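Local structure of beta-glucuronidase (Dictyoglomus thermophilum, 6XXW) at residues Lys558-Ile561 against Thr562-Val565; Ala582-Leu585 against Lys586-Ser590; Gln63-Asn66 against Leu67-Val71; Lys591-Asp594 against Phe595-Lys598; Tyr189-Pro192 against Lys193-Lys197. The protein probably hydrolyses beta-D-glucuronides, as a retaining glycoside hydrolase of family 2 with a sugar-binding domain and a TIM barrel. All blocks are in the same frame, centred on the assembly; numbering follows the deposited sequence.

Contact 1: Lys558-Ile561 against Thr562-Val565; sequences KQSI and TRVV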
loop_
_atom_site.group_PDB
_atom_site.type_symbol
_atom_site.label_atom_id
_atom_site.label_comp_id
_atom_site.label_asym_id
_atom_site.label_seq_id
_atom_site.Cartn_x
_atom_site.Cartn_y
_atom_site.Cartn_z
ATOM N N LYS A 558 -1.931 13.724 16.831
ATOM C CA LYS A 558 -3.379 13.855 16.943
ATOM C C LYS A 558 -3.999 13.899 15.548
ATOM O O LYS A 558 -3.321 14.135 14.546
ATOM C CB LYS A 558 -3.768 15.104 17.736
ATOM C CG LYS A 558 -3.616 16.393 16.979
ATOM C CD LYS A 558 -4.397 17.524 17.639
ATOM C CE LYS A 558 -3.596 18.211 18.710
ATOM N NZ LYS A 558 -4.459 19.115 19.541
ATOM N N GLN A 559 -5.303 13.654 15.486
ATOM C CA GLN A 559 -5.971 13.549 14.200
ATOM C C GLN A 559 -6.286 14.930 13.642
ATOM O O GLN A 559 -6.715 15.831 14.370
ATOM C CB GLN A 559 -7.248 12.727 14.329
ATOM C CG GLN A 559 -6.986 11.279 14.700
ATOM C CD GLN A 559 -8.239 10.456 14.680
ATOM O OE1 GLN A 559 -8.723 10.059 13.617
ATOM N NE2 GLN A 559 -8.797 10.213 15.855
ATOM N N SER A 560 -6.074 15.082 12.340
ATOM C CA SER A 560 -6.328 16.330 11.633
ATOM C C SER A 560 -6.302 16.027 10.146
ATOM O O SER A 560 -5.736 15.013 9.725
ATOM C CB SER A 560 -5.299 17.401 12.029
ATOM O OG SER A 560 -4.100 17.283 11.277
ATOM N N ILE A 561 -6.920 16.908 9.345
ATOM C CA ILE A 561 -6.922 16.667 7.904
ATOM C C ILE A 561 -5.544 16.835 7.284
ATOM O O ILE A 561 -5.371 16.541 6.096
ATOM C CB ILE A 561 -7.932 17.578 7.177
ATOM C CG1 ILE A 561 -7.626 19.064 7.438
ATOM C CG2 ILE A 561 -9.377 17.232 7.597
ATOM C CD1 ILE A 561 -8.381 19.988 6.477
ATOM N N THR A 562 -4.551 17.286 8.059
ATOM C CA THR A 562 -3.180 17.402 7.574
ATOM C C THR A 562 -2.284 16.231 7.988
ATOM O O THR A 562 -1.082 16.247 7.690
ATOM C CB THR A 562 -2.560 18.711 8.065
ATOM O OG1 THR A 562 -2.551 18.722 9.500
ATOM C CG2 THR A 562 -3.366 19.915 7.566
ATOM N N ARG A 563 -2.821 15.209 8.647
ATOM C CA ARG A 563 -1.995 14.118 9.163
ATOM C C ARG A 563 -2.572 12.776 8.719
ATOM O O ARG A 563 -3.655 12.382 9.169
ATOM C CB ARG A 563 -1.882 14.220 10.687
ATOM C CG ARG A 563 -0.967 15.391 11.126
ATOM C CD ARG A 563 0.498 15.040 10.811
ATOM N NE ARG A 563 1.454 16.114 11.109
ATOM C CZ ARG A 563 1.932 16.965 10.199
ATOM N NH1 ARG A 563 1.528 16.893 8.932
ATOM N NH2 ARG A 563 2.804 17.898 10.555
ATOM N N VAL A 564 -1.834 12.071 7.865
ATOM C CA VAL A 564 -2.343 10.845 7.209
ATOM C C VAL A 564 -2.012 9.687 8.145
ATOM O O VAL A 564 -1.064 8.925 7.942
ATOM C CB VAL A 564 -1.744 10.663 5.813
ATOM C CG1 VAL A 564 -2.451 9.560 5.046
ATOM C CG2 VAL A 564 -1.800 11.991 5.049
ATOM N N VAL A 565 -2.840 9.536 9.187
ATOM C CA VAL A 565 -2.577 8.660 10.334
ATOM C C VAL A 565 -1.182 8.950 10.877
ATOM O O VAL A 565 -0.276 8.114 10.784
ATOM C CB VAL A 565 -2.750 7.165 9.988
ATOM C CG1 VAL A 565 -2.823 6.350 11.266
ATOM C CG2 VAL A 565 -4.017 6.946 9.174
HETATM O O HOH W 1 -5.343 12.471 11.241
#

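Contact 2: Ala582-Leu585 against Lys586-Ser590; sequences AHFL and KERWS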
loop_
_atom_site.group_PDB
_atom_site.type_symbol
_atom_site.label_atom_id
_atom_site.label_comp_id
_atom_site.label_asym_id
_atom_site.label_seq_id
_atom_site.Cartn_x
_atom_site.Cartn_y
_atom_site.Cartn_z
ATOM N N ALA A 582 15.951 6.808 2.257
ATOM C CA ALA A 582 16.936 6.172 3.137
ATOM C C ALA A 582 18.152 5.700 2.353
ATOM O O ALA A 582 19.291 5.811 2.822
ATOM C CB ALA A 582 16.310 4.993 3.884
ATOM N N HIS A 583 17.933 5.166 1.149
ATOM C CA HIS A 583 19.063 4.712 0.349
ATOM C C HIS A 583 19.860 5.877 -0.226
ATOM O O HIS A 583 21.089 5.786 -0.328
ATOM C CB HIS A 583 18.552 3.770 -0.736
ATOM C CG HIS A 583 17.704 2.675 -0.181
ATOM N ND1 HIS A 583 18.245 1.573 0.447
ATOM C CD2 HIS A 583 16.360 2.550 -0.074
ATOM C CE1 HIS A 583 17.268 0.789 0.867
ATOM N NE2 HIS A 583 16.114 1.362 0.572
ATOM N N PHE A 584 19.199 6.979 -0.591
ATOM C CA PHE A 584 19.940 8.175 -0.985
ATOM C C PHE A 584 20.846 8.650 0.150
ATOM O O PHE A 584 22.025 8.956 -0.063
ATOM C CB PHE A 584 18.981 9.298 -1.399
ATOM C CG PHE A 584 19.654 10.646 -1.511
ATOM C CD1 PHE A 584 20.361 10.990 -2.650
ATOM C CD2 PHE A 584 19.621 11.548 -0.454
ATOM C CE1 PHE A 584 21.004 12.233 -2.744
ATOM C CE2 PHE A 584 20.272 12.772 -0.534
ATOM C CZ PHE A 584 20.962 13.115 -1.683
ATOM N N LEU A 585 20.315 8.703 1.371
ATOM C CA LEU A 585 21.120 9.178 2.501
ATOM C C LEU A 585 22.267 8.220 2.814
ATOM O O LEU A 585 23.383 8.659 3.126
ATOM C CB LEU A 585 20.230 9.384 3.728
ATOM C CG LEU A 585 19.254 10.571 3.647
ATOM C CD1 LEU A 585 18.300 10.584 4.839
ATOM C CD2 LEU A 585 19.981 11.912 3.499
ATOM N N LYS A 586 22.023 6.909 2.724
ATOM C CA LYS A 586 23.112 5.960 2.941
ATOM C C LYS A 586 24.262 6.217 1.980
ATOM O O LYS A 586 25.434 6.175 2.375
ATOM C CB LYS A 586 22.611 4.521 2.786
ATOM C CG LYS A 586 23.658 3.436 3.110
ATOM C CD LYS A 586 23.036 2.045 3.022
ATOM C CE LYS A 586 24.088 0.939 2.984
ATOM N NZ LYS A 586 24.878 0.832 4.238
ATOM N N GLU A 587 23.947 6.477 0.708
ATOM C CA GLU A 587 24.999 6.680 -0.279
ATOM C C GLU A 587 25.716 8.007 -0.058
ATOM O O GLU A 587 26.951 8.061 -0.104
ATOM C CB GLU A 587 24.422 6.600 -1.692
ATOM C CG GLU A 587 25.483 6.290 -2.743
ATOM C CD GLU A 587 25.230 6.994 -4.062
ATOM O OE1 GLU A 587 26.212 7.318 -4.765
ATOM O OE2 GLU A 587 24.047 7.221 -4.398
ATOM N N ARG A 588 24.962 9.086 0.187
ATOM C CA ARG A 588 25.586 10.366 0.507
ATOM C C ARG A 588 26.465 10.247 1.747
ATOM O O ARG A 588 27.661 10.566 1.716
ATOM C CB ARG A 588 24.512 11.435 0.720
ATOM C CG ARG A 588 25.031 12.752 1.302
ATOM C CD ARG A 588 23.958 13.841 1.279
ATOM N NE ARG A 588 24.356 15.049 2.018
ATOM C CZ ARG A 588 25.161 16.000 1.548
ATOM N NH1 ARG A 588 25.670 15.905 0.316
ATOM N NH2 ARG A 588 25.464 17.049 2.311
ATOM N N TRP A 589 25.892 9.762 2.850
ATOM C CA TRP A 589 26.612 9.785 4.116
ATOM C C TRP A 589 27.777 8.801 4.148
ATOM O O TRP A 589 28.694 8.981 4.953
ATOM C CB TRP A 589 25.645 9.509 5.262
ATOM C CG TRP A 589 24.702 10.656 5.533
ATOM C CD1 TRP A 589 24.811 11.943 5.089
ATOM C CD2 TRP A 589 23.511 10.601 6.320
ATOM N NE1 TRP A 589 23.750 12.700 5.559
ATOM C CE2 TRP A 589 22.945 11.891 6.323
ATOM C CE3 TRP A 589 22.873 9.581 7.035
ATOM C CZ2 TRP A 589 21.763 12.185 7.003
ATOM C CZ3 TRP A 589 21.701 9.874 7.709
ATOM C CH2 TRP A 589 21.165 11.166 7.696
ATOM N N SER A 590 27.779 7.779 3.285
ATOM C CA SER A 590 28.959 6.923 3.194
ATOM C C SER A 590 30.146 7.659 2.583
ATOM O O SER A 590 31.289 7.213 2.734
ATOM C CB SER A 590 28.650 5.674 2.370
ATOM O OG SER A 590 28.623 5.999 0.987
HETATM O O HOH W 2 23.720 9.691 -2.830
#

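Contact 3: Gln63-Asn66 against Leu67-Val71; sequences QDIN and LRDYV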
loop_
_atom_site.group_PDB
_atom_site.type_symbol
_atom_site.label_atom_id
_atom_site.label_comp_id
_atom_site.label_asym_id
_atom_site.label_seq_id
_atom_site.Cartn_x
_atom_site.Cartn_y
_atom_site.Cartn_z
ATOM N N GLN A 63 -9.210 -1.748 22.396
ATOM C CA GLN A 63 -10.079 -1.353 21.298
ATOM C C GLN A 63 -11.158 -0.381 21.766
ATOM O O GLN A 63 -12.176 -0.199 21.083
ATOM C CB GLN A 63 -10.713 -2.587 20.649
ATOM C CG GLN A 63 -9.741 -3.717 20.350
ATOM C CD GLN A 63 -8.515 -3.231 19.604
ATOM O OE1 GLN A 63 -8.616 -2.620 18.529
ATOM N NE2 GLN A 63 -7.350 -3.484 20.178
ATOM N N ASP A 64 -10.958 0.223 22.936
ATOM C CA ASP A 64 -11.893 1.190 23.503
ATOM C C ASP A 64 -11.468 2.565 23.006
ATOM O O ASP A 64 -10.447 3.098 23.450
ATOM C CB ASP A 64 -11.865 1.097 25.032
ATOM C CG ASP A 64 -12.948 1.950 25.714
ATOM O OD1 ASP A 64 -13.585 2.774 25.034
ATOM O OD2 ASP A 64 -13.149 1.785 26.942
ATOM N N ILE A 65 -12.236 3.138 22.068
ATOM C CA ILE A 65 -11.879 4.454 21.543
ATOM C C ILE A 65 -11.932 5.522 22.636
ATOM O O ILE A 65 -11.195 6.516 22.589
ATOM C CB ILE A 65 -12.790 4.811 20.358
ATOM C CG1 ILE A 65 -12.186 5.958 19.558
ATOM C CG2 ILE A 65 -14.204 5.155 20.830
ATOM C CD1 ILE A 65 -12.847 6.120 18.220
ATOM N N ASN A 66 -12.784 5.330 23.636
ATOM C CA ASN A 66 -12.890 6.299 24.713
ATOM C C ASN A 66 -11.683 6.261 25.636
ATOM O O ASN A 66 -11.416 7.252 26.328
ATOM C CB ASN A 66 -14.203 6.059 25.458
ATOM C CG ASN A 66 -15.419 6.477 24.614
ATOM O OD1 ASN A 66 -15.428 7.557 24.030
ATOM N ND2 ASN A 66 -16.417 5.615 24.528
ATOM N N LEU A 67 -10.942 5.154 25.654
ATOM C CA LEU A 67 -9.666 5.139 26.360
ATOM C C LEU A 67 -8.547 5.698 25.491
ATOM O O LEU A 67 -7.706 6.457 25.978
ATOM C CB LEU A 67 -9.327 3.719 26.818
ATOM C CG LEU A 67 -8.012 3.647 27.587
ATOM C CD1 LEU A 67 -8.083 4.533 28.840
ATOM C CD2 LEU A 67 -7.670 2.194 27.949
ATOM N N ARG A 68 -8.530 5.351 24.198
ATOM C CA ARG A 68 -7.573 5.965 23.278
ATOM C C ARG A 68 -7.540 7.489 23.431
ATOM O O ARG A 68 -6.471 8.103 23.497
ATOM C CB ARG A 68 -7.924 5.581 21.836
ATOM C CG ARG A 68 -6.825 5.916 20.831
ATOM C CD ARG A 68 -7.357 5.908 19.397
ATOM N NE ARG A 68 -8.336 6.972 19.165
ATOM C CZ ARG A 68 -9.136 7.040 18.102
ATOM N NH1 ARG A 68 -9.069 6.102 17.167
ATOM N NH2 ARG A 68 -9.990 8.047 17.968
ATOM N N ASP A 69 -8.708 8.115 23.493
ATOM C CA ASP A 69 -8.822 9.565 23.512
ATOM C C ASP A 69 -9.089 10.099 24.911
ATOM O O ASP A 69 -9.526 11.247 25.062
ATOM C CB ASP A 69 -9.925 10.010 22.555
ATOM C CG ASP A 69 -9.636 9.616 21.114
ATOM O OD1 ASP A 69 -8.439 9.435 20.766
ATOM O OD2 ASP A 69 -10.605 9.486 20.336
ATOM N N TYR A 70 -8.816 9.292 25.934
ATOM C CA TYR A 70 -9.124 9.672 27.307
ATOM C C TYR A 70 -8.291 10.867 27.747
ATOM O O TYR A 70 -7.123 10.999 27.376
ATOM C CB TYR A 70 -8.868 8.480 28.232
ATOM C CG TYR A 70 -9.199 8.715 29.687
ATOM C CD1 TYR A 70 -10.505 8.629 30.136
ATOM C CD2 TYR A 70 -8.198 9.004 30.614
ATOM C CE1 TYR A 70 -10.821 8.828 31.473
ATOM C CE2 TYR A 70 -8.509 9.220 31.965
ATOM C CZ TYR A 70 -9.825 9.122 32.379
ATOM O OH TYR A 70 -10.163 9.314 33.700
ATOM N N VAL A 71 -8.904 11.755 28.537
ATOM C CA VAL A 71 -8.210 12.881 29.153
ATOM C C VAL A 71 -8.603 12.915 30.622
ATOM O O VAL A 71 -9.791 13.031 30.948
ATOM C CB VAL A 71 -8.533 14.236 28.486
ATOM C CG1 VAL A 71 -7.856 15.362 29.255
ATOM C CG2 VAL A 71 -8.067 14.266 27.030
#

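Contact 4: Lys591-Asp594 against Phe595-Lys598; sequences KLPD and FWEK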
loop_
_atom_site.group_PDB
_atom_site.type_symbol
_atom_site.label_atom_id
_atom_site.label_comp_id
_atom_site.label_asym_id
_atom_site.label_seq_id
_atom_site.Cartn_x
_atom_site.Cartn_y
_atom_site.Cartn_z
ATOM N N LYS A 591 29.895 8.767 1.891
ATOM C CA LYS A 591 30.932 9.570 1.262
ATOM C C LYS A 591 31.350 10.760 2.103
ATOM O O LYS A 591 32.382 11.373 1.811
ATOM C CB LYS A 591 30.450 10.098 -0.092
ATOM C CG LYS A 591 30.318 9.062 -1.192
ATOM C CD LYS A 591 29.871 9.740 -2.484
ATOM C CE LYS A 591 28.503 9.266 -2.932
ATOM N NZ LYS A 591 27.992 10.059 -4.093
ATOM N N LEU A 592 30.558 11.127 3.093
ATOM C CA LEU A 592 30.828 12.282 3.937
ATOM C C LEU A 592 31.557 11.836 5.185
ATOM O O LEU A 592 31.050 10.962 5.905
ATOM C CB LEU A 592 29.528 12.977 4.332
ATOM C CG LEU A 592 28.735 13.765 3.293
ATOM C CD1 LEU A 592 27.725 14.637 4.023
ATOM C CD2 LEU A 592 29.656 14.607 2.397
ATOM N N PRO A 593 32.722 12.402 5.489
ATOM C CA PRO A 593 33.407 12.030 6.729
ATOM C C PRO A 593 32.698 12.623 7.938
ATOM O O PRO A 593 32.038 13.662 7.851
ATOM C CB PRO A 593 34.808 12.627 6.554
ATOM C CG PRO A 593 34.607 13.807 5.658
ATOM C CD PRO A 593 33.412 13.486 4.766
ATOM N N ASP A 594 32.832 11.932 9.077
ATOM C CA ASP A 594 32.327 12.470 10.339
ATOM C C ASP A 594 33.015 13.780 10.697
ATOM O O ASP A 594 32.395 14.681 11.275
ATOM C CB ASP A 594 32.535 11.458 11.468
ATOM C CG ASP A 594 31.629 10.254 11.349
ATOM O OD1 ASP A 594 30.496 10.407 10.856
ATOM O OD2 ASP A 594 32.056 9.154 11.750
ATOM N N PHE A 595 34.306 13.890 10.395
ATOM C CA PHE A 595 35.073 15.097 10.667
ATOM C C PHE A 595 35.494 15.699 9.337
ATOM O O PHE A 595 36.180 15.049 8.542
ATOM C CB PHE A 595 36.268 14.797 11.568
ATOM C CG PHE A 595 35.867 14.368 12.951
ATOM C CD1 PHE A 595 35.602 15.314 13.933
ATOM C CD2 PHE A 595 35.712 13.027 13.258
ATOM C CE1 PHE A 595 35.215 14.933 15.206
ATOM C CE2 PHE A 595 35.320 12.631 14.530
ATOM C CZ PHE A 595 35.066 13.589 15.507
ATOM N N TRP A 596 35.074 16.932 9.101
ATOM C CA TRP A 596 35.090 17.519 7.767
ATOM C C TRP A 596 35.320 19.011 7.942
ATOM O O TRP A 596 34.457 19.703 8.488
ATOM C CB TRP A 596 33.767 17.237 7.058
ATOM C CG TRP A 596 33.651 17.783 5.675
ATOM C CD1 TRP A 596 34.663 18.201 4.868
ATOM C CD2 TRP A 596 32.442 17.950 4.925
ATOM N NE1 TRP A 596 34.160 18.624 3.660
ATOM C CE2 TRP A 596 32.797 18.479 3.671
ATOM C CE3 TRP A 596 31.094 17.701 5.194
ATOM C CZ2 TRP A 596 31.853 18.776 2.690
ATOM C CZ3 TRP A 596 30.156 17.996 4.219
ATOM C CH2 TRP A 596 30.542 18.526 2.981
ATOM N N GLU A 597 36.483 19.504 7.523
ATOM C CA GLU A 597 36.759 20.938 7.602
ATOM C C GLU A 597 36.245 21.581 6.322
ATOM O O GLU A 597 36.916 21.550 5.287
ATOM C CB GLU A 597 38.243 21.214 7.806
ATOM C CG GLU A 597 38.509 22.659 8.213
ATOM C CD GLU A 597 39.850 22.847 8.888
ATOM O OE1 GLU A 597 40.620 21.867 8.962
ATOM O OE2 GLU A 597 40.129 23.975 9.351
ATOM N N LYS A 598 35.051 22.163 6.392
ATOM C CA LYS A 598 34.394 22.753 5.225
ATOM C C LYS A 598 34.967 24.126 4.869
ATOM O O LYS A 598 35.748 24.695 5.630
ATOM C CB LYS A 598 32.879 22.864 5.469
ATOM C CG LYS A 598 32.190 21.518 5.667
ATOM C CD LYS A 598 30.677 21.651 5.791
ATOM C CE LYS A 598 30.075 22.307 4.570
ATOM N NZ LYS A 598 28.614 22.516 4.712
#

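Contact 5: Tyr189-Pro192 against Lys193-Lys197; sequences YTTP and KVYIK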
loop_
_atom_site.group_PDB
_atom_site.type_symbol
_atom_site.label_atom_id
_atom_site.label_comp_id
_atom_site.label_asym_id
_atom_site.label_seq_id
_atom_site.Cartn_x
_atom_site.Cartn_y
_atom_site.Cartn_z
ATOM N N TYR A 189 14.906 -0.532 44.051
ATOM C CA TYR A 189 16.300 -0.897 44.217
ATOM C C TYR A 189 16.738 -0.563 45.631
ATOM O O TYR A 189 16.135 0.283 46.298
ATOM C CB TYR A 189 17.193 -0.222 43.153
ATOM C CG TYR A 189 17.322 1.281 43.222
ATOM C CD1 TYR A 189 16.397 2.116 42.589
ATOM C CD2 TYR A 189 18.397 1.871 43.874
ATOM C CE1 TYR A 189 16.531 3.504 42.627
ATOM C CE2 TYR A 189 18.536 3.257 43.925
ATOM C CZ TYR A 189 17.603 4.065 43.306
ATOM O OH TYR A 189 17.758 5.428 43.365
ATOM N N THR A 190 17.760 -1.278 46.099
ATOM C CA THR A 190 18.320 -1.085 47.428
ATOM C C THR A 190 19.688 -0.424 47.345
ATOM O O THR A 190 20.412 -0.576 46.358
ATOM C CB THR A 190 18.479 -2.418 48.173
ATOM O OG1 THR A 190 19.378 -3.267 47.438
ATOM C CG2 THR A 190 17.143 -3.114 48.325
ATOM N N THR A 191 20.046 0.287 48.408
ATOM C CA THR A 191 21.402 0.751 48.651
ATOM C C THR A 191 21.688 0.573 50.135
ATOM O O THR A 191 20.760 0.440 50.940
ATOM C CB THR A 191 21.609 2.227 48.268
ATOM O OG1 THR A 191 21.129 3.062 49.329
ATOM C CG2 THR A 191 20.889 2.603 46.946
ATOM N N PRO A 192 22.956 0.589 50.532
ATOM C CA PRO A 192 23.258 0.711 51.962
ATOM C C PRO A 192 22.777 2.054 52.490
ATOM O O PRO A 192 22.501 2.988 51.735
ATOM C CB PRO A 192 24.785 0.602 52.021
ATOM C CG PRO A 192 25.201 0.072 50.693
ATOM C CD PRO A 192 24.175 0.502 49.714
ATOM N N LYS A 193 22.694 2.153 53.820
ATOM C CA LYS A 193 22.160 3.363 54.437
ATOM C C LYS A 193 23.041 4.574 54.170
ATOM O O LYS A 193 22.536 5.701 54.098
ATOM C CB LYS A 193 21.975 3.148 55.944
ATOM C CG LYS A 193 21.038 1.990 56.267
ATOM C CD LYS A 193 19.595 2.486 56.291
ATOM C CE LYS A 193 18.670 1.522 57.019
ATOM N NZ LYS A 193 18.323 1.946 58.414
ATOM N N VAL A 194 24.349 4.367 54.039
ATOM C CA VAL A 194 25.278 5.384 53.565
ATOM C C VAL A 194 25.792 4.899 52.216
ATOM O O VAL A 194 26.343 3.795 52.117
ATOM C CB VAL A 194 26.429 5.608 54.563
ATOM C CG1 VAL A 194 27.392 6.687 54.068
ATOM C CG2 VAL A 194 25.874 5.953 55.939
ATOM N N TYR A 195 25.616 5.712 51.178
ATOM C CA TYR A 195 25.670 5.199 49.817
ATOM C C TYR A 195 26.098 6.305 48.861
ATOM O O TYR A 195 26.065 7.488 49.196
ATOM C CB TYR A 195 24.308 4.634 49.389
ATOM C CG TYR A 195 23.202 5.677 49.272
ATOM C CD1 TYR A 195 22.650 6.269 50.404
ATOM C CD2 TYR A 195 22.703 6.056 48.030
ATOM C CE1 TYR A 195 21.650 7.219 50.301
ATOM C CE2 TYR A 195 21.694 7.000 47.920
ATOM C CZ TYR A 195 21.176 7.573 49.064
ATOM O OH TYR A 195 20.182 8.507 48.965
ATOM N N ILE A 196 26.478 5.898 47.651
ATOM C CA ILE A 196 26.850 6.829 46.591
ATOM C C ILE A 196 25.562 7.421 46.026
ATOM O O ILE A 196 24.793 6.718 45.371
ATOM C CB ILE A 196 27.659 6.136 45.490
ATOM C CG1 ILE A 196 28.968 5.579 46.043
ATOM C CG2 ILE A 196 27.890 7.097 44.319
ATOM C CD1 ILE A 196 29.287 4.194 45.498
ATOM N N LYS A 197 25.325 8.710 46.277
ATOM C CA LYS A 197 24.081 9.336 45.840
ATOM C C LYS A 197 24.162 9.834 44.405
ATOM O O LYS A 197 23.171 9.767 43.668
ATOM C CB LYS A 197 23.718 10.506 46.760
ATOM C CG LYS A 197 23.415 10.119 48.216
ATOM C CD LYS A 197 22.963 11.345 49.021
ATOM C CE LYS A 197 21.842 12.090 48.296
ATOM N NZ LYS A 197 21.095 13.063 49.164
#

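Contact 1: Lys558-Ile561 against Thr562-Val565
The hydroxyls of Ser-560 and Thr-562 meet across a type I beta turn that runs from Ser-560 to Arg-563, with Ser-560 OG and Thr-562 OG1 hydrogen-bonded at 2.8 Å. Both oxygens sit between their own backbone N and carbonyl carbon (chi1 84° and 60°), which swings them to the same side of the turn. The turn is closed by Arg-563 N, which donates to Ser-560 O at 3.1 Å; the bond is fairly straight at the hydrogen (162°). Arg-563 CG covers the serine hydroxyl at 3.7 Å from Ser-560 OG, completing the tight part. Without the hydroxyl, as with an alanine at Thr-562, Ser-560 OG would probably lose its partner and be freer to turn.

The other side is looser: a water accepts from Ser-560 N and lies 2.7 Å from Arg-563 O, linking the two arms of the turn. The guanidinium of Arg-563 leads away from the turn, Arg-563 NH1 reaching back to Thr-562 O at 3.0 Å while NE forms a salt bridge with Asp-175. Ile-561 points away from the turn and packs on Met-521 of the second subunit. The turn lies in the long loop between strand 544-550 and helix 580-591, at a subunit interface.

Contact 2: Ala582-Leu585 against Lys586-Ser590
Leu-585 and Trp-589, one helical turn apart, lie side by side and point the same way. On Leu-585, CB stands over one face of the indole, 4.2 Å from the centroid of the six-membered ring of Trp-589 and only 8° off its normal, a CH-pi contact. CG is anti to the carbonyl carbon (chi1 -70°), and from it the two methyls fan out along the ring: Leu-585 CD2 lies over the same face, 3.9 Å from Trp-589 CZ2, while Leu-585 CD1 reaches Trp-589 CH2 at 4.1 Å. Trp-589 N also donates to Leu-585 O at 2.8 Å, tying the backbones of the same pair.

The indole NE1 is held by Glu-547, which also forms a salt bridge with Arg-588, so one carboxylate fixes two neighbouring side chains; the Arg-588 guanidinium forms a second salt bridge with Asp-539. On another side of the helix Arg-588 CD comes within 4.2 Å of Phe-584 CE2, and both side chains pack on helix 524-538. His-583 turns outward to Glu-525 of the third subunit.

The regular i to i+4 bonds, such as Arg-588 N to Phe-584 O at 3.0 Å, are those of an alpha-helix, here helix 580-591, which packs Leu-585 and Trp-589 against helix 319-332 and strand 544-550 of the TIM barrel.

Contact 3: Gln63-Asn66 against Leu67-Val71
Asp-64 and Arg-68 are joined by backbone hydrogen bonding at the start of the short helix 65-68, for which Asp-64 is the N-cap. Arg-68 N donates to Asp-64 O at 3.1 Å, and Asp-69 N follows with Ile-65 O. The capping bond itself, Asn-66 N to Asp-64 OD1, is weak.

Van der Waals contact comes from Ile-65, whose side chain runs beside that of Arg-68 so that CG1 lies over one face of the guanidinium. Leu-67 turns the other way, onto Phe-41 and Thr-43 of strand 32-43, anchoring the helix to the sheet of the sugar-binding domain.

The charged group is gripped at its edge. Arg-68 bends at chi3 (66°) and forms a side-on salt bridge with Asp-69 through two nitrogens, while its NH1 bonds to Pro-519 O of the second subunit. Arg-68 NE meets Asp-69 OD1 at 2.9 Å from above the carboxylate plane, whereas Arg-68 NH2 reaches Asp-69 OD2 on its syn side at 2.8 Å.

Contact 4: Lys591-Asp594 against Phe595-Lys598
Trp-596 takes a chi1 of -180°, CG opposite the backbone N, which carries its indole back toward Leu-592 and Pro-593, while Leu-592 holds CG anti to its carbonyl carbon (chi1 -71°) and sends its methyls to the far end of the ring. There Leu-592 CD2 lies 3.9 Å from Trp-596 CZ3, approaching obliquely. At the near end Pro-593 CG packs 3.8 Å from Trp-596 CB, and Pro-593 CD stands about 4.3 Å above the indole plane, toward the rim. The opposite face is covered by Lys-598, whose CG lies over the ring centre about 3.6 Å from the plane, so the indole is clasped between a proline and an aliphatic lysine stem. The ammonium of Lys-598 goes on to the carbonyls of Leu-538, Leu-541 and Val-544.

Phe-595 turns to the other side of the chain, its CD2 4.0 Å from Asp-594 CB, and forms a cation-pi contact with Lys-297. The carboxylate of Asp-594 leads away to Asn-335. Backbone bonds from Asp-594 and Trp-596 to Tyr-300 and Pro-298 lay this C-terminal tail along strand 297-305 of the barrel domain.

No hydrogen bond joins 591-594 to 595-598; apart from the chain itself, the two halves meet only by van der Waals contact, so the tail's shape probably depends on its anchors to the barrel.

Contact 5: Tyr189-Pro192 against Lys193-Lys197
Thr-191 stands over one face of the Tyr-195 ring, its side chain crossing the tyrosine at a slant. The hydroxyl oxygen makes the closest approach, Thr-191 OG1 to Tyr-195 CG at 3.3 Å, over the rim of the ring and not its centre, while the methyl Thr-191 CG2 reaches Tyr-195 CD2 at 4.0 Å. The hydroxyl is steadied by its bond to the next carbonyl, Thr-191 OG1 donating to Pro-192 O at 2.8 Å, with a weak one from Asn-90. Tyr-195 has CG between its backbone N and carbonyl carbon (chi1 66°), the torsion that turns the ring back over the threonine. On the opposite face Lys-197 CG lies about 3.4 Å from the plane, making a sandwich of threonine, ring and lysine stem.

The segment links the sugar-binding domain, with strand 185-191, to the beta domain that holds strand 198-206. A valine in place of Thr-191 would probably leave Pro-192 O without its hydroxyl donor and put a methyl against the ring.

Pro-192 lies by the base of the same tyrosine, with Pro-192 CD 4.1 Å and Pro-192 O 3.4 Å from Tyr-195 CB. Phe-92 on strand 90-99 meets the Tyr-195 ring from the first domain, and Asp-274 on strand 273-280 touches both Pro-192 and Tyr-195 from the second.

Overall arrangement
Contacts 1 and 3 belong to different domains yet touch: their centres are about 17 Å apart, and Gln-559 NE2 comes 3.3 Å from Arg-68 NH2 in packing contact. Both also meet the second subunit, and the side chains of Arg-563 and Arg-68 each lie about 5 Å from bound Tris, probably from the crystallisation liquor. Contacts 2 and 4 follow one another in sequence, centres about 14 Å apart, carrying the last helix into the C-terminal tail; contact 2 reaches the third subunit. Contact 5 stands alone at the junction of two beta domains, its centre about 48 Å from those of contacts 1 and 2.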